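Long-range contacts in glutathione transferase (Phanerochaete chrysosporium, PDB 4F0C), which binds oxidized glutathione disulfide and probably, as in other glutathione transferases, couples glutathione to electrophilic compounds: residues A[115-120]-A[175-180]; A[143-148]-A[183-188]; A[18-23]-A[73-78]. One frame throughout, in Å; residues are numbered along the deposited sequence.

Contact 1: residues A[115-120]-A[175-180]; sequences PYFGQA and IWNATA. With GDS (oxidized glutathione disulfide), chain B.
F117 and G118 of helix 96-126 lie against W176 of helix 174-184, in segments whose axes pass 10.6 Å apart at 30°. The tight part is apolar: F117 CB meets the indole obliquely, 3.5 Å from W176 CE3, and G118 CA meets W176 CH2 at 3.5 Å. A CB on G118 would fall only 2.0 Å from O5 of the bound disulfide, so the bare CA lets chain and ligand share this space. One turn on from W176 along helix 174-184, A180 CB touches F117 CE2 at 3.7 Å, while W176 O lies at the phenyl edge in its plane. The other flank is looser: A178 and T179 are partly exposed, and the T179 side chain makes no contact with residues 115-120. With CG of W176 anti to its carbonyl carbon (chi1 -82°), the indole reaches the ligand, CZ2 lying 3.6 Å from GDS CB5. An alanine in place of W176 would probably open a gap beside G118 and the ligand and leave OD1 of N17 without its indole N-H partner. With NE1 bonded to N17, the indole's contacts with the ligand are consistent with a largely apolar wall.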
loop_
_atom_site.group_PDB
_atom_site.type_symbol
_atom_site.label_atom_id
_atom_site.label_comp_id
_atom_site.label_asym_id
_atom_site.label_seq_id
_atom_site.Cartn_x
_atom_site.Cartn_y
_atom_site.Cartn_z
ATOM N N PRO A 115 1.212 5.407 4.811
ATOM C CA PRO A 115 1.462 6.641 4.068
ATOM C C PRO A 115 0.817 7.850 4.752
ATOM O O PRO A 115 1.471 8.881 4.839
ATOM C CB PRO A 115 0.818 6.365 2.694
ATOM C CG PRO A 115 0.929 4.844 2.537
ATOM C CD PRO A 115 0.551 4.388 3.966
ATOM N N TYR A 116 -0.383 7.696 5.299
ATOM C CA TYR A 116 -1.073 8.823 5.913
ATOM C C TYR A 116 -0.490 9.113 7.296
ATOM O O TYR A 116 -0.306 10.264 7.666
ATOM C CB TYR A 116 -2.578 8.513 6.042
ATOM C CG TYR A 116 -3.245 8.520 4.682
ATOM C CD1 TYR A 116 -3.705 9.708 4.112
ATOM C CD2 TYR A 116 -3.378 7.345 3.944
ATOM C CE1 TYR A 116 -4.330 9.719 2.833
ATOM C CE2 TYR A 116 -3.977 7.346 2.663
ATOM C CZ TYR A 116 -4.448 8.531 2.116
ATOM O OH TYR A 116 -5.039 8.526 0.851
ATOM N N PHE A 117 -0.226 8.067 8.064
ATOM C CA PHE A 117 0.386 8.272 9.394
ATOM C C PHE A 117 1.755 8.939 9.173
ATOM O O PHE A 117 2.187 9.828 9.932
ATOM C CB PHE A 117 0.571 6.943 10.150
ATOM C CG PHE A 117 -0.688 6.358 10.751
ATOM C CD1 PHE A 117 -1.909 6.366 10.061
ATOM C CD2 PHE A 117 -0.632 5.726 12.003
ATOM C CE1 PHE A 117 -3.056 5.780 10.639
ATOM C CE2 PHE A 117 -1.756 5.121 12.578
ATOM C CZ PHE A 117 -2.983 5.153 11.895
ATOM N N GLY A 118 2.442 8.511 8.126
ATOM C CA GLY A 118 3.722 9.092 7.762
ATOM C C GLY A 118 3.668 10.573 7.408
ATOM O O GLY A 118 4.622 11.304 7.698
ATOM N N GLN A 119 2.578 11.032 6.784
ATOM C CA GLN A 119 2.489 12.463 6.453
ATOM C C GLN A 119 2.289 13.248 7.745
ATOM O O GLN A 119 2.874 14.315 7.898
ATOM C CB GLN A 119 1.354 12.780 5.477
ATOM C CG GLN A 119 1.450 12.049 4.146
ATOM C CD GLN A 119 2.867 11.954 3.671
ATOM O OE1 GLN A 119 3.489 12.961 3.305
ATOM N NE2 GLN A 119 3.402 10.725 3.661
ATOM N N ALA A 120 1.477 12.722 8.676
ATOM C CA ALA A 120 1.398 13.344 10.009
ATOM C C ALA A 120 2.787 13.434 10.644
ATOM O O ALA A 120 3.162 14.480 11.148
ATOM C CB ALA A 120 0.461 12.580 10.925
ATOM N N ILE A 175 3.569 -1.145 14.559
ATOM C CA ILE A 175 4.593 -0.098 14.757
ATOM C C ILE A 175 4.045 1.321 14.501
ATOM O O ILE A 175 4.282 2.228 15.315
ATOM C CB ILE A 175 5.929 -0.371 14.011
ATOM C CG1 ILE A 175 7.032 0.586 14.503
ATOM C CG2 ILE A 175 5.749 -0.305 12.473
ATOM C CD1 ILE A 175 7.530 0.312 15.940
ATOM N N TRP A 176 3.265 1.499 13.429
ATOM C CA TRP A 176 2.675 2.818 13.182
ATOM C C TRP A 176 1.613 3.188 14.218
ATOM O O TRP A 176 1.450 4.371 14.548
ATOM C CB TRP A 176 2.091 2.922 11.776
ATOM C CG TRP A 176 3.118 3.239 10.709
ATOM C CD1 TRP A 176 3.590 2.387 9.738
ATOM C CD2 TRP A 176 3.791 4.496 10.504
ATOM N NE1 TRP A 176 4.509 3.042 8.957
ATOM C CE2 TRP A 176 4.640 4.336 9.392
ATOM C CE3 TRP A 176 3.731 5.750 11.140
ATOM C CZ2 TRP A 176 5.448 5.368 8.911
ATOM C CZ3 TRP A 176 4.534 6.782 10.663
ATOM C CH2 TRP A 176 5.377 6.587 9.559
ATOM N N ASN A 177 0.874 2.204 14.723
ATOM C CA ASN A 177 -0.104 2.527 15.786
ATOM C C ASN A 177 0.587 2.982 17.049
ATOM O O ASN A 177 0.121 3.899 17.731
ATOM C CB ASN A 177 -1.074 1.366 16.074
ATOM C CG ASN A 177 -2.170 1.256 15.021
ATOM O OD1 ASN A 177 -2.457 2.225 14.304
ATOM N ND2 ASN A 177 -2.804 0.092 14.936
ATOM N N ALA A 178 1.721 2.359 17.360
ATOM C CA ALA A 178 2.456 2.739 18.564
ATOM C C ALA A 178 2.976 4.171 18.396
ATOM O O ALA A 178 2.911 4.978 19.314
ATOM C CB ALA A 178 3.635 1.752 18.825
ATOM N N THR A 179 3.524 4.451 17.213
ATOM C CA THR A 179 3.993 5.783 16.845
ATOM C C THR A 179 2.854 6.827 16.949
ATOM O O THR A 179 3.042 7.923 17.480
ATOM C CB THR A 179 4.520 5.724 15.389
ATOM O OG1 THR A 179 5.559 4.724 15.294
ATOM C CG2 THR A 179 5.040 7.057 14.952
ATOM N N ALA A 180 1.673 6.476 16.446
ATOM C CA ALA A 180 0.537 7.400 16.505
ATOM C C ALA A 180 0.115 7.690 17.940
ATOM O O ALA A 180 -0.059 8.858 18.351
ATOM C CB ALA A 180 -0.642 6.834 15.710
HETATM N N1 GDS B . 5.750 1.298 1.575
HETATM C CA1 GDS B . 7.169 1.204 2.089
HETATM C C1 GDS B . 7.346 -0.035 3.053
HETATM O OE1 GDS B . 6.378 -0.381 3.795
HETATM O OE2 GDS B . 8.440 -0.664 2.971
HETATM C CB1 GDS B . 7.601 2.504 2.855
HETATM C CG1 GDS B . 9.056 2.392 3.367
HETATM C CD1 GDS B . 9.473 3.711 3.935
HETATM O O1 GDS B . 8.759 4.697 4.010
HETATM N N2 GDS B . 10.774 3.733 4.396
HETATM C CA2 GDS B . 11.371 4.957 4.964
HETATM C C2 GDS B . 12.574 5.373 4.152
HETATM O O2 GDS B . 13.378 4.520 3.766
HETATM C CB2 GDS B . 11.920 4.695 6.386
HETATM S SG2 GDS B . 10.549 4.501 7.547
HETATM N N3 GDS B . 12.753 6.696 3.959
HETATM C CA3 GDS B . 13.906 7.151 3.232
HETATM C C3 GDS B . 13.515 8.200 2.197
HETATM O OE3 GDS B . 14.430 8.861 1.660
HETATM O OE4 GDS B . 12.302 8.260 1.926
HETATM N N4 GDS B . 6.505 6.178 4.958
HETATM C CA4 GDS B . 5.130 6.028 4.459
HETATM C C4 GDS B . 4.710 4.538 4.626
HETATM O OE5 GDS B . 5.191 3.882 5.586
HETATM O OE6 GDS B . 3.899 4.110 3.779
HETATM C C5 GDS B . 6.906 7.335 5.578
HETATM O O5 GDS B . 6.166 8.302 5.765
HETATM C CA5 GDS B . 8.341 7.409 6.084
HETATM N N5 GDS B . 8.821 8.819 6.089
HETATM C CB5 GDS B . 8.364 6.824 7.500
HETATM S SG5 GDS B . 10.089 6.536 8.051
HETATM C CA6 GDS B . 10.384 10.898 2.878
HETATM C C6 GDS B . 9.280 12.027 2.789
HETATM O OE7 GDS B . 9.488 13.005 2.038
HETATM O OE8 GDS B . 8.249 11.859 3.475
HETATM N N6 GDS B . 11.261 10.958 1.708
HETATM C CB6 GDS B . 11.151 11.108 4.218
HETATM C CG6 GDS B . 10.345 10.654 5.445
HETATM C CD6 GDS B . 9.961 9.184 5.333
HETATM O O6 GDS B . 10.572 8.328 4.682
#

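Contact 2: residues A[143-148]-A[183-188]; sequences EILRVF and LLVKGY
I144, L145 and F148 of helix 134-155 pack against L184, V185 and Y188 in an apolar helix-to-turn contact, in the all-helical C-terminal domain of the glutathione transferase fold. Residues 183-188 take in the end of helix 174-184 and the turn after it: V185 is the first residue to leave helical backbone angles, and a type II beta turn runs from V185 to Y188. The turn is closed by Y188 N bonding to V185 O at 3.0 Å, and G187 takes a positive phi (77°) suited to its third position.

I144 gives the largest share of the first segment's contact, followed by L145. The I144 and L184 side chains cross at about a right angle, with I144 CD1 3.6 Å from L184 CB, while the other branch of I144, CG2, lies 3.9 Å from V185 CG1. V185 divides its two methyls: with CG1 anti to the carbonyl carbon (chi1 -69°), that branch faces I144, and CG2 reaches toward F148 CE2 at a longer 4.2 Å. One face of the F148 ring is covered by I144 CG2, toward the rim. F197 meets the F148 ring edge-to-face.

Polar links to helix 134-155 flank this apolar patch, since E138 takes the Y188 hydroxyl and Q141 bonds to L184 O. R146, on another side of the helix, grips E143 side-on and also bonds to N55 of the second subunit. At the far end of the turn, L145 CD1 meets the edge of the Y188 ring in its plane, 3.8 Å from CE2.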
loop_
_atom_site.group_PDB
_atom_site.type_symbol
_atom_site.label_atom_id
_atom_site.label_comp_id
_atom_site.label_asym_id
_atom_site.label_seq_id
_atom_site.Cartn_x
_atom_site.Cartn_y
_atom_site.Cartn_z
ATOM N N GLU A 143 -6.932 11.853 9.765
ATOM C CA GLU A 143 -6.920 10.567 9.043
ATOM C C GLU A 143 -6.476 9.422 9.955
ATOM O O GLU A 143 -6.985 8.307 9.871
ATOM C CB GLU A 143 -6.014 10.618 7.785
ATOM C CG GLU A 143 -6.047 9.326 6.937
ATOM C CD GLU A 143 -7.435 9.034 6.281
ATOM O OE1 GLU A 143 -8.351 9.868 6.408
ATOM O OE2 GLU A 143 -7.591 7.969 5.659
ATOM N N ILE A 144 -5.518 9.690 10.835
ATOM C CA ILE A 144 -5.183 8.687 11.851
ATOM C C ILE A 144 -6.419 8.272 12.659
ATOM O O ILE A 144 -6.660 7.089 12.846
ATOM C CB ILE A 144 -4.073 9.215 12.816
ATOM C CG1 ILE A 144 -2.751 9.299 12.041
ATOM C CG2 ILE A 144 -4.005 8.349 14.055
ATOM C CD1 ILE A 144 -1.608 10.060 12.792
ATOM N N LEU A 145 -7.173 9.249 13.159
ATOM C CA LEU A 145 -8.384 8.946 13.948
ATOM C C LEU A 145 -9.403 8.196 13.098
ATOM O O LEU A 145 -10.144 7.334 13.613
ATOM C CB LEU A 145 -9.010 10.221 14.516
ATOM C CG LEU A 145 -8.117 11.088 15.411
ATOM C CD1 LEU A 145 -8.922 12.243 16.022
ATOM C CD2 LEU A 145 -7.523 10.193 16.504
ATOM N N ARG A 146 -9.467 8.536 11.807
ATOM C CA ARG A 146 -10.421 7.860 10.924
ATOM C C ARG A 146 -10.048 6.377 10.806
ATOM O O ARG A 146 -10.918 5.479 10.892
ATOM C CB ARG A 146 -10.497 8.496 9.529
ATOM C CG ARG A 146 -11.729 8.009 8.711
ATOM C CD ARG A 146 -11.584 8.291 7.187
ATOM N NE ARG A 146 -10.475 7.535 6.610
ATOM C CZ ARG A 146 -10.554 6.266 6.211
ATOM N NH1 ARG A 146 -11.703 5.575 6.325
ATOM N NH2 ARG A 146 -9.477 5.686 5.705
ATOM N N VAL A 147 -8.760 6.111 10.604
ATOM C CA VAL A 147 -8.277 4.743 10.503
ATOM C C VAL A 147 -8.514 3.995 11.821
ATOM O O VAL A 147 -8.935 2.841 11.801
ATOM C CB VAL A 147 -6.792 4.693 10.084
ATOM C CG1 VAL A 147 -6.154 3.269 10.289
ATOM C CG2 VAL A 147 -6.652 5.204 8.599
ATOM N N PHE A 148 -8.234 4.653 12.945
ATOM C CA PHE A 148 -8.583 4.083 14.255
ATOM C C PHE A 148 -10.077 3.718 14.324
ATOM O O PHE A 148 -10.435 2.654 14.835
ATOM C CB PHE A 148 -8.281 5.070 15.385
ATOM C CG PHE A 148 -6.822 5.155 15.764
ATOM C CD1 PHE A 148 -5.884 4.267 15.244
ATOM C CD2 PHE A 148 -6.388 6.142 16.657
ATOM C CE1 PHE A 148 -4.543 4.373 15.606
ATOM C CE2 PHE A 148 -5.048 6.246 17.018
ATOM C CZ PHE A 148 -4.131 5.363 16.500
ATOM N N LEU A 183 2.977 9.631 19.802
ATOM C CA LEU A 183 3.553 10.827 19.218
ATOM C C LEU A 183 2.535 11.591 18.370
ATOM O O LEU A 183 2.161 12.713 18.713
ATOM C CB LEU A 183 4.794 10.486 18.401
ATOM C CG LEU A 183 5.441 11.677 17.695
ATOM C CD1 LEU A 183 6.046 12.641 18.720
ATOM C CD2 LEU A 183 6.485 11.210 16.686
ATOM N N LEU A 184 2.046 10.954 17.314
ATOM C CA LEU A 184 1.319 11.658 16.250
ATOM C C LEU A 184 -0.014 12.275 16.690
ATOM O O LEU A 184 -0.363 13.358 16.234
ATOM C CB LEU A 184 1.122 10.755 15.025
ATOM C CG LEU A 184 2.399 10.043 14.551
ATOM C CD1 LEU A 184 2.070 9.089 13.447
ATOM C CD2 LEU A 184 3.434 11.061 14.095
ATOM N N VAL A 185 -0.763 11.594 17.555
ATOM C CA VAL A 185 -2.010 12.167 18.062
ATOM C C VAL A 185 -2.022 12.258 19.573
ATOM O O VAL A 185 -3.049 12.541 20.153
ATOM C CB VAL A 185 -3.281 11.429 17.547
ATOM C CG1 VAL A 185 -3.464 11.678 16.040
ATOM C CG2 VAL A 185 -3.222 9.901 17.844
ATOM N N LYS A 186 -0.867 12.059 20.213
ATOM C CA LYS A 186 -0.789 12.266 21.658
ATOM C C LYS A 186 -1.029 13.747 21.924
ATOM O O LYS A 186 -0.349 14.600 21.355
ATOM C CB LYS A 186 0.574 11.845 22.204
ATOM C CG LYS A 186 0.712 12.083 23.713
ATOM C CD LYS A 186 2.010 11.519 24.235
ATOM C CE LYS A 186 2.156 11.836 25.724
ATOM N NZ LYS A 186 3.502 11.438 26.219
ATOM N N GLY A 187 -2.016 14.044 22.768
ATOM C CA GLY A 187 -2.387 15.404 23.067
ATOM C C GLY A 187 -3.194 16.100 21.988
ATOM O O GLY A 187 -3.377 17.307 22.054
ATOM N N TYR A 188 -3.689 15.357 21.002
ATOM C CA TYR A 188 -4.478 15.953 19.933
ATOM C C TYR A 188 -5.976 15.914 20.231
ATOM O O TYR A 188 -6.588 14.842 20.246
ATOM C CB TYR A 188 -4.226 15.257 18.590
ATOM C CG TYR A 188 -5.129 15.787 17.506
ATOM C CD1 TYR A 188 -4.999 17.090 17.044
ATOM C CD2 TYR A 188 -6.114 14.988 16.939
ATOM C CE1 TYR A 188 -5.830 17.583 16.053
ATOM C CE2 TYR A 188 -6.948 15.473 15.952
ATOM C CZ TYR A 188 -6.800 16.767 15.516
ATOM O OH TYR A 188 -7.641 17.249 14.549
#

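Contact 3: residues A[18-23]-A[73-78]; sequences GWKVDM and ESDAIL. With GDS (oxidized glutathione disulfide), chain B.
K20 sends its ammonium through a buried interface to a serine that itself holds the ligand: K20 NZ donates to S74 OG at 2.7 Å. S74 OG in turn donates to OE1 of the glutathione disulfide at 2.5 Å, a length short enough to be doubtful, so S74 OG lies between the ammonium and the ligand carboxylate. This OG sits between the backbone N and the carbonyl carbon (chi1 61°), which points it to both K20 NZ and GDS OE1. NZ, at the end of an extended chain, also forms a salt bridge with D75 OD1 (3.0 Å), met from above the carboxylate plane, 47° out of it, and a further bond to Q109. The ammonium would probably polarise the S74 hydroxyl and favour the ionised form of the ligand's OE1/OE2 carboxylate, whose OE1 is 3.9 Å from K20 NZ.

The site belongs to the thioredoxin-like N-terminal domain of glutathione transferases, in which a Glu/Gln-Ser pair opening the helix after the last strand, here E73-S74, typically recognises the gamma-glutamyl group. The ligand's OE2 accepts from S74 N in a nearly straight bond of 2.9 Å. E73, in the N-cap position, accepts from the ligand amine, GDS N1 to OE1, at 2.7 Å, and S111 of the second subunit bonds to the same E73 oxygen.

Away from the ligand the packing turns apolar, between helix segments only 16° from parallel. V21 crosses I77 at about a right angle, CG1 and CG2 both 3.6 Å from I77 CG2. Beside it, L78 CD2 lies 3.5 Å from the backbone O of K20.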
loop_
_atom_site.group_PDB
_atom_site.type_symbol
_atom_site.label_atom_id
_atom_site.label_comp_id
_atom_site.label_asym_id
_atom_site.label_seq_id
_atom_site.Cartn_x
_atom_site.Cartn_y
_atom_site.Cartn_z
ATOM N N GLY A 18 10.709 -0.892 8.953
ATOM C CA GLY A 18 11.464 -2.133 9.061
ATOM C C GLY A 18 11.123 -2.933 10.313
ATOM O O GLY A 18 11.402 -4.135 10.384
ATOM N N TRP A 19 10.544 -2.271 11.312
ATOM C CA TRP A 19 10.277 -2.938 12.608
ATOM C C TRP A 19 9.152 -3.966 12.515
ATOM O O TRP A 19 9.095 -4.882 13.327
ATOM C CB TRP A 19 10.039 -1.893 13.730
ATOM C CG TRP A 19 11.335 -1.145 13.938
ATOM C CD1 TRP A 19 11.676 0.093 13.425
ATOM C CD2 TRP A 19 12.519 -1.650 14.596
ATOM N NE1 TRP A 19 12.983 0.392 13.768
ATOM C CE2 TRP A 19 13.518 -0.652 14.485
ATOM C CE3 TRP A 19 12.815 -2.827 15.301
ATOM C CZ2 TRP A 19 14.809 -0.815 15.024
ATOM C CZ3 TRP A 19 14.109 -2.978 15.847
ATOM C CH2 TRP A 19 15.082 -1.982 15.689
ATOM N N LYS A 20 8.275 -3.837 11.510
ATOM C CA LYS A 20 7.297 -4.895 11.245
ATOM C C LYS A 20 8.013 -6.206 10.994
ATOM O O LYS A 20 7.592 -7.267 11.479
ATOM C CB LYS A 20 6.489 -4.618 9.965
ATOM C CG LYS A 20 5.690 -3.299 9.952
ATOM C CD LYS A 20 5.104 -3.163 8.527
ATOM C CE LYS A 20 4.629 -1.729 8.222
ATOM N NZ LYS A 20 4.234 -1.657 6.759
ATOM N N VAL A 21 9.067 -6.137 10.175
ATOM C CA VAL A 21 9.800 -7.328 9.789
ATOM C C VAL A 21 10.606 -7.848 10.981
ATOM O O VAL A 21 10.641 -9.038 11.222
ATOM C CB VAL A 21 10.751 -7.038 8.623
ATOM C CG1 VAL A 21 11.514 -8.289 8.238
ATOM C CG2 VAL A 21 9.917 -6.537 7.405
ATOM N N ASP A 22 11.293 -6.948 11.685
ATOM C CA ASP A 22 11.978 -7.336 12.924
ATOM C C ASP A 22 11.030 -8.113 13.869
ATOM O O ASP A 22 11.395 -9.172 14.398
ATOM C CB ASP A 22 12.539 -6.071 13.594
ATOM C CG ASP A 22 13.314 -6.367 14.881
ATOM O OD1 ASP A 22 12.684 -6.506 15.963
ATOM O OD2 ASP A 22 14.551 -6.439 14.795
ATOM N N MET A 23 9.816 -7.589 14.087
ATOM C CA MET A 23 8.827 -8.278 14.945
ATOM C C MET A 23 8.547 -9.709 14.465
ATOM O O MET A 23 8.571 -10.642 15.256
ATOM C CB MET A 23 7.497 -7.523 14.948
ATOM C CG MET A 23 7.519 -6.275 15.803
ATOM S SD MET A 23 6.040 -5.251 15.615
ATOM C CE MET A 23 6.616 -3.778 16.479
ATOM N N GLU A 73 9.655 -3.620 0.170
ATOM C CA GLU A 73 8.298 -3.353 0.672
ATOM C C GLU A 73 8.082 -4.185 1.928
ATOM O O GLU A 73 7.975 -5.418 1.862
ATOM C CB GLU A 73 7.174 -3.598 -0.355
ATOM C CG GLU A 73 7.062 -2.497 -1.431
ATOM C CD GLU A 73 6.788 -1.110 -0.835
ATOM O OE1 GLU A 73 5.947 -0.983 0.074
ATOM O OE2 GLU A 73 7.442 -0.133 -1.276
ATOM N N SER A 74 8.047 -3.511 3.070
ATOM C CA SER A 74 7.852 -4.187 4.356
ATOM C C SER A 74 6.751 -5.264 4.332
ATOM O O SER A 74 6.962 -6.365 4.842
ATOM C CB SER A 74 7.595 -3.168 5.497
ATOM O OG SER A 74 6.421 -2.364 5.289
ATOM N N ASP A 75 5.586 -4.972 3.736
ATOM C CA ASP A 75 4.502 -5.950 3.839
ATOM C C ASP A 75 4.702 -7.128 2.881
ATOM O O ASP A 75 4.221 -8.249 3.146
ATOM C CB ASP A 75 3.107 -5.315 3.602
ATOM C CG ASP A 75 2.653 -4.451 4.765
ATOM O OD1 ASP A 75 3.374 -4.347 5.807
ATOM O OD2 ASP A 75 1.545 -3.900 4.654
ATOM N N ALA A 76 5.375 -6.886 1.757
ATOM C CA ALA A 76 5.740 -8.027 0.899
ATOM C C ALA A 76 6.775 -8.921 1.574
ATOM O O ALA A 76 6.742 -10.146 1.425
ATOM C CB ALA A 76 6.252 -7.555 -0.456
ATOM N N ILE A 77 7.710 -8.309 2.297
ATOM C CA ILE A 77 8.659 -9.072 3.113
ATOM C C ILE A 77 7.940 -9.964 4.142
ATOM O O ILE A 77 8.309 -11.149 4.317
ATOM C CB ILE A 77 9.662 -8.124 3.826
ATOM C CG1 ILE A 77 10.519 -7.403 2.774
ATOM C CG2 ILE A 77 10.584 -8.901 4.813
ATOM C CD1 ILE A 77 11.346 -6.266 3.361
ATOM N N LEU A 78 6.913 -9.414 4.796
ATOM C CA LEU A 78 6.139 -10.213 5.756
ATOM C C LEU A 78 5.523 -11.434 5.067
ATOM O O LEU A 78 5.590 -12.534 5.607
ATOM C CB LEU A 78 5.032 -9.398 6.445
ATOM C CG LEU A 78 5.459 -8.163 7.260
ATOM C CD1 LEU A 78 4.227 -7.359 7.763
ATOM C CD2 LEU A 78 6.373 -8.558 8.453
HETATM N N1 GDS B . 5.750 1.298 1.575
HETATM C CA1 GDS B . 7.169 1.204 2.089
HETATM C C1 GDS B . 7.346 -0.035 3.053
HETATM O OE1 GDS B . 6.378 -0.381 3.795
HETATM O OE2 GDS B . 8.440 -0.664 2.971
HETATM C CB1 GDS B . 7.601 2.504 2.855
HETATM C CG1 GDS B . 9.056 2.392 3.367
HETATM C CD1 GDS B . 9.473 3.711 3.935
HETATM O O1 GDS B . 8.759 4.697 4.010
HETATM N N2 GDS B . 10.774 3.733 4.396
HETATM C CA2 GDS B . 11.371 4.957 4.964
HETATM C C2 GDS B . 12.574 5.373 4.152
HETATM O O2 GDS B . 13.378 4.520 3.766
HETATM C CB2 GDS B . 11.920 4.695 6.386
HETATM S SG2 GDS B . 10.549 4.501 7.547
HETATM N N3 GDS B . 12.753 6.696 3.959
HETATM C CA3 GDS B . 13.906 7.151 3.232
HETATM C C3 GDS B . 13.515 8.200 2.197
HETATM O OE3 GDS B . 14.430 8.861 1.660
HETATM O OE4 GDS B . 12.302 8.260 1.926
HETATM N N4 GDS B . 6.505 6.178 4.958
HETATM C CA4 GDS B . 5.130 6.028 4.459
HETATM C C4 GDS B . 4.710 4.538 4.626
HETATM O OE5 GDS B . 5.191 3.882 5.586
HETATM O OE6 GDS B . 3.899 4.110 3.779
HETATM C C5 GDS B . 6.906 7.335 5.578
HETATM O O5 GDS B . 6.166 8.302 5.765
HETATM C CA5 GDS B . 8.341 7.409 6.084
HETATM N N5 GDS B . 8.821 8.819 6.089
HETATM C CB5 GDS B . 8.364 6.824 7.500
HETATM S SG5 GDS B . 10.089 6.536 8.051
HETATM C CA6 GDS B . 10.384 10.898 2.878
HETATM C C6 GDS B . 9.280 12.027 2.789
HETATM O OE7 GDS B . 9.488 13.005 2.038
HETATM O OE8 GDS B . 8.249 11.859 3.475
HETATM N N6 GDS B . 11.261 10.958 1.708
HETATM C CB6 GDS B . 11.151 11.108 4.218
HETATM C CG6 GDS B . 10.345 10.654 5.445
HETATM C CD6 GDS B . 9.961 9.184 5.333
HETATM O O6 GDS B . 10.572 8.328 4.682
#

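In the fold
Contact 3 comes first along the chain and lies in the N-terminal domain, where helices 18-28 and 74-85 pair. Contacts 1 and 2 follow in the C-terminal domain, their segments alternating in sequence and both using helix 174-184. Their centres are 8 Å apart, and that helix runs directly from one to the other, with A180 O close to V185 N. Contact 3 is about 15 Å from contact 1 and 22 Å from contact 2, centre to centre. I175 bridges the domains by packing on W19, K20 and M23. Contacts 1 and 3 both touch glutathione disulfide, so the site is built from both domains, while contact 2 lies farther off, the L184 side chain about 9 Å from the ligand at the nearest atoms.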